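Local coordinates for kallikrein-10 (PDB 5LPE), which is a secreted, zymogen-like serine peptidase of the kallikrein family with a tumour-suppressor role, whose active-site region binds an inhibitory zinc ion, at residues S149-L154 and I172-D177; L197-W203 and A215-C221; L50-V54 and Q66-T70. One frame throughout, in Å; residues are numbered along the deposited sequence.

Contact 1 (S149-L154 and I172-D177); sequences SSITIL and ICAGLD
T152 and G175 form the hydrogen-bonded pair of two antiparallel neighbours in the C-terminal barrel of this trypsin-like fold. T152 N gives a nearly straight bond (170°) to G175 O at 2.7 Å, lying in the carbonyl plane, and G175 N returns one to T152 O, tilted from that carbonyl's plane. One residue on, I153 and A174 make the non-hydrogen-bonded pair, after which L154 N bonds C173 O at 2.9 Å, nearly head-on to the carbonyl.

The apolar contacts gather on the face carrying I151, I153, A174 and L176. The CD1 tip of I151 touches A174 CB at 3.5 Å and L176 CD1 at 3.7 Å, while its other branch, CG2, also rests on the A174 methyl. L176 reaches this spot because its CG stands anti to the backbone N (chi1 -157°), and the two chains meet at a slant. Further along, the CD1 methyls of I153 and I172 meet more loosely, at 4.2 Å. Where the pairing ends, L154 lays its side chain alongside the neighbouring backbone, CG coming to 3.7 Å from G175 N.

Polar side-chain contact is slight: S150 OG and D177 OD2, 3.4 Å apart, make a weak hydrogen bond near the end of the paired strands.

L191 of strand 190-193 packs on I151, I153, I172 and A174, so their common face looks into the barrel. Strand 126-131 borders 147-153 on its other side, strand 215-219 borders 171-176, and a disulfide ties C173 to C159 in helix 159-162.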
loop_
_atom_site.group_PDB
_atom_site.type_symbol
_atom_site.label_atom_id
_atom_site.label_comp_id
_atom_site.label_asym_id
_atom_site.label_seq_id
_atom_site.Cartn_x
_atom_site.Cartn_y
_atom_site.Cartn_z
ATOM N N SER A 149 3.929 5.547 -11.270
ATOM C CA SER A 149 3.619 6.970 -11.323
ATOM C C SER A 149 4.327 7.635 -10.155
ATOM O O SER A 149 4.280 7.129 -9.026
ATOM C CB SER A 149 2.116 7.242 -11.234
ATOM O OG SER A 149 1.356 6.287 -11.950
ATOM N N SER A 150 5.001 8.744 -10.431
ATOM C CA SER A 150 5.661 9.495 -9.380
ATOM C C SER A 150 4.648 10.369 -8.663
ATOM O O SER A 150 3.622 10.767 -9.215
ATOM C CB SER A 150 6.817 10.328 -9.943
ATOM O OG SER A 150 6.371 11.085 -11.048
ATOM N N ILE A 151 4.920 10.628 -7.399
ATOM C CA ILE A 151 3.936 11.261 -6.536
ATOM C C ILE A 151 4.683 12.208 -5.627
ATOM O O ILE A 151 5.825 11.945 -5.241
ATOM C CB ILE A 151 3.105 10.197 -5.752
ATOM C CG1 ILE A 151 1.608 10.445 -5.911
ATOM C CG2 ILE A 151 3.481 10.199 -4.302
ATOM C CD1 ILE A 151 0.731 9.241 -5.625
ATOM N N THR A 152 4.009 13.290 -5.268
ATOM C CA THR A 152 4.587 14.348 -4.453
ATOM C C THR A 152 3.887 14.390 -3.112
ATOM O O THR A 152 2.675 14.578 -3.057
ATOM C CB THR A 152 4.477 15.711 -5.149
ATOM O OG1 THR A 152 5.119 15.641 -6.437
ATOM C CG2 THR A 152 5.111 16.800 -4.306
ATOM N N ILE A 153 4.640 14.205 -2.036
ATOM C CA ILE A 153 4.023 14.319 -0.723
ATOM C C ILE A 153 3.536 15.750 -0.559
ATOM O O ILE A 153 4.291 16.707 -0.755
ATOM C CB ILE A 153 5.001 13.931 0.398
ATOM C CG1 ILE A 153 5.570 12.524 0.202
ATOM C CG2 ILE A 153 4.310 14.060 1.752
ATOM C CD1 ILE A 153 4.559 11.433 0.314
ATOM N N LEU A 154 2.268 15.902 -0.240
ATOM C CA LEU A 154 1.707 17.194 0.088
ATOM C C LEU A 154 1.702 17.351 1.596
ATOM O O LEU A 154 2.025 16.429 2.347
ATOM C CB LEU A 154 0.297 17.335 -0.481
ATOM C CG LEU A 154 0.168 17.090 -1.982
ATOM C CD1 LEU A 154 -1.270 17.348 -2.414
ATOM C CD2 LEU A 154 1.156 17.965 -2.753
ATOM N N ILE A 172 -0.563 10.684 5.053
ATOM C CA ILE A 172 0.123 11.503 4.076
ATOM C C ILE A 172 -0.759 11.534 2.840
ATOM O O ILE A 172 -1.323 10.509 2.446
ATOM C CB ILE A 172 1.534 10.969 3.794
ATOM C CG1 ILE A 172 1.460 9.487 3.553
ATOM C CG2 ILE A 172 2.395 11.164 5.029
ATOM C CD1 ILE A 172 2.755 8.910 3.127
ATOM N N CYS A 173 -0.975 12.727 2.311
ATOM C CA CYS A 173 -1.666 12.920 1.053
ATOM C C CYS A 173 -0.648 13.013 -0.064
ATOM O O CYS A 173 0.293 13.804 0.019
ATOM C CB CYS A 173 -2.519 14.177 1.112
ATOM S SG CYS A 173 -4.009 13.783 2.003
ATOM N N ALA A 174 -0.815 12.192 -1.084
ATOM C CA ALA A 174 0.166 12.059 -2.149
ATOM C C ALA A 174 -0.392 12.712 -3.403
ATOM O O ALA A 174 -1.375 12.233 -3.968
ATOM C CB ALA A 174 0.479 10.594 -2.393
ATOM N N GLY A 175 0.199 13.831 -3.817
ATOM C CA GLY A 175 -0.210 14.461 -5.061
ATOM C C GLY A 175 0.336 13.717 -6.261
ATOM O O GLY A 175 1.544 13.487 -6.365
ATOM N N LEU A 176 -0.544 13.391 -7.196
ATOM C CA LEU A 176 -0.196 12.737 -8.450
ATOM C C LEU A 176 -0.037 13.799 -9.516
ATOM O O LEU A 176 -0.765 14.787 -9.519
ATOM C CB LEU A 176 -1.292 11.763 -8.870
ATOM C CG LEU A 176 -1.001 10.597 -9.800
ATOM C CD1 LEU A 176 0.082 9.734 -9.218
ATOM C CD2 LEU A 176 -2.278 9.787 -9.956
ATOM N N ASP A 177 0.901 13.613 -10.426
ATOM C CA ASP A 177 1.096 14.662 -11.409
ATOM C C ASP A 177 -0.073 14.698 -12.396
ATOM O O ASP A 177 -0.740 13.687 -12.645
ATOM C CB ASP A 177 2.446 14.487 -12.102
ATOM C CG ASP A 177 3.597 14.406 -11.095
ATOM O OD1 ASP A 177 3.368 14.722 -9.894
ATOM O OD2 ASP A 177 4.722 14.021 -11.499
#

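Contact 2 (L197-W203 and A215-C221); sequences LQGILSW and AVYTQIC
A beta hairpin of the C-terminal barrel brings S202 and W203 together opposite V216, the two-against-one arrangement of a classic beta bulge. V216 O accepts from both, S202 N at 2.7 Å and W203 N at 3.2 Å, each donor in its carbonyl plane, and W203 O takes V216 N in return. With CG of W203 between its backbone N and carbonyl carbon (chi1 48°), the indole folds back over V216: CG2 sits 3.5 Å from the centroid of the six-membered ring, almost on its normal, and CG1 lies by NE1 and CE2. On the opposite face of the hairpin, L201 CD1 lies over the Y217 ring, 3.9 Å from its centroid, and also touches A215 CB. Beyond the strand pairing, I220 N bonds Q198 O at 2.9 Å from above the carbonyl plane, while I220 CD1 packs on I200 CG1 at 3.6 Å.

The bulge's main-chain amides are thus held within the hairpin while S202 OG hydrogen-bonds D95 OD2. D95, a charge-relay residue by similarity, is also a zinc ligand, so S202 probably helps fix the orientation of its carboxylate from the second shell.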
loop_
_atom_site.group_PDB
_atom_site.type_symbol
_atom_site.label_atom_id
_atom_site.label_comp_id
_atom_site.label_asym_id
_atom_site.label_seq_id
_atom_site.Cartn_x
_atom_site.Cartn_y
_atom_site.Cartn_z
ATOM N N LEU A 197 8.954 2.229 2.387
ATOM C CA LEU A 197 7.500 2.175 2.401
ATOM C C LEU A 197 7.029 3.287 3.320
ATOM O O LEU A 197 7.164 3.183 4.538
ATOM C CB LEU A 197 7.028 0.826 2.929
ATOM C CG LEU A 197 5.538 0.605 3.091
ATOM C CD1 LEU A 197 4.932 0.222 1.745
ATOM C CD2 LEU A 197 5.381 -0.477 4.100
ATOM N N GLN A 198 6.502 4.361 2.752
ATOM C CA GLN A 198 5.974 5.403 3.605
ATOM C C GLN A 198 4.454 5.349 3.796
ATOM O O GLN A 198 3.950 5.959 4.745
ATOM C CB GLN A 198 6.420 6.770 3.061
ATOM C CG GLN A 198 7.944 7.013 3.180
ATOM C CD GLN A 198 8.399 7.243 4.617
ATOM O OE1 GLN A 198 7.594 7.542 5.498
ATOM N NE2 GLN A 198 9.685 7.093 4.858
ATOM N N GLY A 199 3.709 4.588 2.992
ATOM C CA GLY A 199 2.265 4.659 3.102
ATOM C C GLY A 199 1.536 3.487 2.490
ATOM O O GLY A 199 1.989 2.895 1.507
ATOM N N ILE A 200 0.359 3.198 3.036
ATOM C CA ILE A 200 -0.598 2.267 2.446
ATOM C C ILE A 200 -1.862 3.037 2.079
ATOM O O ILE A 200 -2.401 3.780 2.901
ATOM C CB ILE A 200 -0.918 1.103 3.400
ATOM C CG1 ILE A 200 0.350 0.283 3.665
ATOM C CG2 ILE A 200 -2.039 0.242 2.818
ATOM C CD1 ILE A 200 0.740 -0.594 2.533
ATOM N N LEU A 201 -2.322 2.863 0.842
ATOM C CA LEU A 201 -3.444 3.632 0.314
ATOM C C LEU A 201 -4.718 3.362 1.098
ATOM O O LEU A 201 -5.162 2.218 1.204
ATOM C CB LEU A 201 -3.645 3.286 -1.156
ATOM C CG LEU A 201 -4.763 3.981 -1.905
ATOM C CD1 LEU A 201 -4.625 5.487 -1.821
ATOM C CD2 LEU A 201 -4.695 3.500 -3.322
ATOM N N SER A 202 -5.313 4.428 1.632
ATOM C CA SER A 202 -6.529 4.313 2.428
ATOM C C SER A 202 -7.760 4.688 1.606
ATOM O O SER A 202 -8.621 3.835 1.385
ATOM C CB SER A 202 -6.440 5.161 3.708
ATOM O OG SER A 202 -7.477 4.851 4.630
ATOM N N TRP A 203 -7.863 5.947 1.167
ATOM C CA TRP A 203 -8.949 6.402 0.300
ATOM C C TRP A 203 -8.441 7.571 -0.536
ATOM O O TRP A 203 -7.263 7.917 -0.489
ATOM C CB TRP A 203 -10.193 6.796 1.104
ATOM C CG TRP A 203 -9.871 7.690 2.261
ATOM C CD1 TRP A 203 -9.399 7.316 3.500
ATOM C CD2 TRP A 203 -9.984 9.112 2.296
ATOM N NE1 TRP A 203 -9.220 8.422 4.293
ATOM C CE2 TRP A 203 -9.568 9.535 3.577
ATOM C CE3 TRP A 203 -10.394 10.069 1.366
ATOM C CZ2 TRP A 203 -9.551 10.854 3.941
ATOM C CZ3 TRP A 203 -10.375 11.376 1.731
ATOM C CH2 TRP A 203 -9.959 11.764 3.012
ATOM N N ALA A 215 -4.565 11.442 -3.144
ATOM C CA ALA A 215 -5.032 10.288 -2.406
ATOM C C ALA A 215 -4.568 10.379 -0.964
ATOM O O ALA A 215 -3.708 11.182 -0.610
ATOM C CB ALA A 215 -4.523 8.990 -3.035
ATOM N N VAL A 216 -5.081 9.471 -0.147
ATOM C CA VAL A 216 -4.876 9.505 1.289
ATOM C C VAL A 216 -4.264 8.172 1.679
ATOM O O VAL A 216 -4.906 7.121 1.546
ATOM C CB VAL A 216 -6.175 9.780 2.057
ATOM C CG1 VAL A 216 -5.947 9.639 3.566
ATOM C CG2 VAL A 216 -6.684 11.162 1.733
ATOM N N TYR A 217 -3.018 8.214 2.146
ATOM C CA TYR A 217 -2.261 7.039 2.535
ATOM C C TYR A 217 -2.070 7.028 4.044
ATOM O O TYR A 217 -1.972 8.083 4.685
ATOM C CB TYR A 217 -0.900 7.014 1.856
ATOM C CG TYR A 217 -0.947 6.753 0.375
ATOM C CD1 TYR A 217 -1.263 7.767 -0.526
ATOM C CD2 TYR A 217 -0.624 5.498 -0.131
ATOM C CE1 TYR A 217 -1.291 7.524 -1.889
ATOM C CE2 TYR A 217 -0.643 5.238 -1.503
ATOM C CZ TYR A 217 -0.978 6.256 -2.381
ATOM O OH TYR A 217 -1.009 6.003 -3.750
ATOM N N THR A 218 -2.026 5.829 4.614
ATOM C CA THR A 218 -1.666 5.714 6.014
ATOM C C THR A 218 -0.173 5.989 6.159
ATOM O O THR A 218 0.635 5.463 5.395
ATOM C CB THR A 218 -2.021 4.330 6.553
ATOM O OG1 THR A 218 -3.406 4.062 6.303
ATOM C CG2 THR A 218 -1.766 4.271 8.068
ATOM N N GLN A 219 0.205 6.826 7.120
ATOM C CA GLN A 219 1.610 7.175 7.271
ATOM C C GLN A 219 2.279 6.076 8.090
ATOM O O GLN A 219 2.027 5.946 9.289
ATOM C CB GLN A 219 1.721 8.535 7.948
ATOM C CG GLN A 219 3.078 9.159 7.958
ATOM C CD GLN A 219 3.037 10.518 8.605
ATOM O OE1 GLN A 219 2.106 10.834 9.342
ATOM N NE2 GLN A 219 4.045 11.327 8.335
ATOM N N ILE A 220 3.173 5.315 7.456
ATOM C CA ILE A 220 3.627 4.044 8.024
ATOM C C ILE A 220 4.709 4.250 9.093
ATOM O O ILE A 220 4.864 3.409 9.982
ATOM C CB ILE A 220 4.092 3.110 6.883
ATOM C CG1 ILE A 220 2.955 2.883 5.876
ATOM C CG2 ILE A 220 4.520 1.752 7.389
ATOM C CD1 ILE A 220 1.684 2.222 6.439
ATOM N N CYS A 221 5.463 5.357 9.031
ATOM C CA CYS A 221 6.472 5.722 10.026
ATOM C C CYS A 221 5.878 6.067 11.381
ATOM O O CYS A 221 6.646 6.292 12.323
ATOM C CB CYS A 221 7.284 6.929 9.563
ATOM S SG CYS A 221 6.301 8.464 9.522
#

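Contact 3 (L50-V54 and Q66-T70); sequences LWARV and QLRRT
W51 and L67 stand side by side, pointing the same way, on a beta hairpin of the N-terminal barrel of the chymotrypsin fold. The touching atom is the CD2 methyl of L67, which meets the edge of the indole, in its plane, at 3.8 Å from CZ3. The same methyl lies against the aliphatic stem of R53, closest at CG, the two chains crossing at a slant; one methyl thus touches both ring edge and arginine stem. At the root of the indole, R69 brings CG against W51 CB before its guanidinium leads away. The indole is also stacked with F22, and its NE1 bonds G24 O.

The other face carries A52, V54, Q66 and R68. V54 CG2 packs on Q66 CB at 3.7 Å, and A52 turns its methyl onto V19 and L21 of strand 18-23. A52 and R68 exchange backbone bonds, A52 N to R68 O at 2.8 Å, and V54 N points almost straight (175°) at Q66 O.

At the L50 end a side chain completes the pairing. T70 OG1 is set between its own backbone N and carbonyl carbon (chi1 61°), where it donates to L50 O at 2.9 Å from well above the carbonyl plane; T70 N adds a weak bond to the same oxygen. A valine here would probably leave L50 O, within this hairpin, with just the weak amide bond, and this end held less firmly.

R68 bends at its second torsion (-68°) to curl back on its own strand: NH1 bonds L67 O at 3.0 Å, with that oxygen in the guanidinium plane, while NH2 bonds P104 O.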
loop_
_atom_site.group_PDB
_atom_site.type_symbol
_atom_site.label_atom_id
_atom_site.label_comp_id
_atom_site.label_asym_id
_atom_site.label_seq_id
_atom_site.Cartn_x
_atom_site.Cartn_y
_atom_site.Cartn_z
ATOM N N LEU A 50 -8.402 -14.280 2.745
ATOM C CA LEU A 50 -7.603 -13.769 1.640
ATOM C C LEU A 50 -6.479 -14.735 1.292
ATOM O O LEU A 50 -6.117 -15.617 2.077
ATOM C CB LEU A 50 -6.999 -12.401 1.973
ATOM C CG LEU A 50 -7.937 -11.203 2.040
ATOM C CD1 LEU A 50 -7.135 -9.926 2.199
ATOM C CD2 LEU A 50 -8.813 -11.144 0.802
ATOM N N TRP A 51 -5.917 -14.547 0.099
ATOM C CA TRP A 51 -4.698 -15.241 -0.278
ATOM C C TRP A 51 -3.869 -14.339 -1.185
ATOM O O TRP A 51 -4.408 -13.528 -1.940
ATOM C CB TRP A 51 -4.994 -16.594 -0.941
ATOM C CG TRP A 51 -5.873 -16.566 -2.157
ATOM C CD1 TRP A 51 -7.241 -16.541 -2.181
ATOM C CD2 TRP A 51 -5.448 -16.606 -3.535
ATOM N NE1 TRP A 51 -7.690 -16.539 -3.487
ATOM C CE2 TRP A 51 -6.611 -16.588 -4.335
ATOM C CE3 TRP A 51 -4.199 -16.648 -4.166
ATOM C CZ2 TRP A 51 -6.563 -16.601 -5.734
ATOM C CZ3 TRP A 51 -4.158 -16.665 -5.566
ATOM C CH2 TRP A 51 -5.333 -16.638 -6.327
ATOM N N ALA A 52 -2.549 -14.504 -1.110
ATOM C CA ALA A 52 -1.586 -13.520 -1.585
ATOM C C ALA A 52 -0.732 -14.096 -2.704
ATOM O O ALA A 52 -0.031 -15.097 -2.503
ATOM C CB ALA A 52 -0.689 -13.052 -0.437
ATOM N N ARG A 53 -0.769 -13.446 -3.870
ATOM C CA ARG A 53 0.165 -13.714 -4.957
ATOM C C ARG A 53 1.307 -12.711 -4.866
ATOM O O ARG A 53 1.081 -11.503 -4.965
ATOM C CB ARG A 53 -0.517 -13.618 -6.320
ATOM C CG ARG A 53 0.295 -14.303 -7.416
ATOM C CD ARG A 53 -0.326 -14.210 -8.803
ATOM N NE ARG A 53 0.556 -13.485 -9.712
ATOM C CZ ARG A 53 0.402 -12.203 -10.038
ATOM N NH1 ARG A 53 1.261 -11.618 -10.868
ATOM N NH2 ARG A 53 -0.617 -11.509 -9.539
ATOM N N VAL A 54 2.525 -13.200 -4.682
ATOM C CA VAL A 54 3.664 -12.318 -4.447
ATOM C C VAL A 54 4.605 -12.349 -5.644
ATOM O O VAL A 54 4.681 -13.334 -6.377
ATOM C CB VAL A 54 4.416 -12.685 -3.149
ATOM C CG1 VAL A 54 3.495 -12.547 -1.956
ATOM C CG2 VAL A 54 4.973 -14.084 -3.233
ATOM N N GLN A 66 4.971 -16.884 -6.831
ATOM C CA GLN A 66 4.762 -17.600 -5.600
ATOM C C GLN A 66 3.431 -17.293 -5.013
ATOM O O GLN A 66 3.111 -16.163 -4.763
ATOM C CB GLN A 66 5.888 -17.340 -4.624
ATOM C CG GLN A 66 7.219 -17.720 -5.211
ATOM C CD GLN A 66 8.438 -17.223 -4.460
ATOM O OE1 GLN A 66 8.457 -17.151 -3.248
ATOM N NE2 GLN A 66 9.485 -16.933 -5.204
ATOM N N LEU A 67 2.664 -18.338 -4.784
ATOM C CA LEU A 67 1.356 -18.206 -4.235
ATOM C C LEU A 67 1.370 -18.581 -2.806
ATOM O O LEU A 67 1.977 -19.533 -2.413
ATOM C CB LEU A 67 0.384 -19.131 -4.943
ATOM C CG LEU A 67 -0.058 -18.704 -6.320
ATOM C CD1 LEU A 67 -1.196 -19.545 -6.838
ATOM C CD2 LEU A 67 -0.473 -17.265 -6.252
ATOM N N ARG A 68 0.670 -17.817 -2.016
ATOM C CA ARG A 68 0.561 -18.177 -0.610
ATOM C C ARG A 68 -0.839 -17.812 -0.155
ATOM O O ARG A 68 -1.593 -17.148 -0.860
ATOM C CB ARG A 68 1.588 -17.471 0.287
ATOM C CG ARG A 68 3.026 -17.790 0.001
ATOM C CD ARG A 68 3.382 -19.222 0.331
ATOM N NE ARG A 68 4.831 -19.370 0.340
ATOM C CZ ARG A 68 5.561 -19.595 -0.746
ATOM N NH1 ARG A 68 4.973 -19.706 -1.924
ATOM N NH2 ARG A 68 6.873 -19.707 -0.654
ATOM N N ARG A 69 -1.196 -18.266 1.028
ATOM C CA ARG A 69 -2.438 -17.851 1.641
ATOM C C ARG A 69 -2.169 -17.341 3.025
ATOM O O ARG A 69 -1.119 -17.593 3.614
ATOM C CB ARG A 69 -3.424 -18.978 1.741
ATOM C CG ARG A 69 -3.776 -19.390 0.431
ATOM C CD ARG A 69 -4.555 -20.567 0.555
ATOM N NE ARG A 69 -3.776 -21.677 0.083
ATOM C CZ ARG A 69 -4.352 -22.746 -0.412
ATOM N NH1 ARG A 69 -3.621 -23.746 -0.895
ATOM N NH2 ARG A 69 -5.676 -22.709 -0.565
ATOM N N THR A 70 -3.155 -16.648 3.548
ATOM C CA THR A 70 -2.987 -15.993 4.824
ATOM C C THR A 70 -3.667 -16.819 5.912
ATOM O O THR A 70 -4.615 -17.569 5.659
ATOM C CB THR A 70 -3.512 -14.552 4.757
ATOM O OG1 THR A 70 -4.895 -14.559 4.436
ATOM C CG2 THR A 70 -2.794 -13.812 3.647
#

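In the fold
Contacts 1 and 2 are successive parts of one sheet, the C-terminal barrel: strands 171-176 and 215-219 run side by side, with I172 O 2.9 Å from Y217 N and A174 N 3.1 Å from A215 O, both probable hydrogen bonds. Contact 3 belongs to the other barrel, its centre about 22 Å from that of contact 2 and about 29 Å from that of contact 1. The active site lies between the barrels. Contact 2 is nearest to it, the S202 side chain being about 4 Å from the zinc ion held by H44, D92 and D95; the side chains of L50 (contact 3) and C173 (contact 1) are about 12 and 13 Å from the metal.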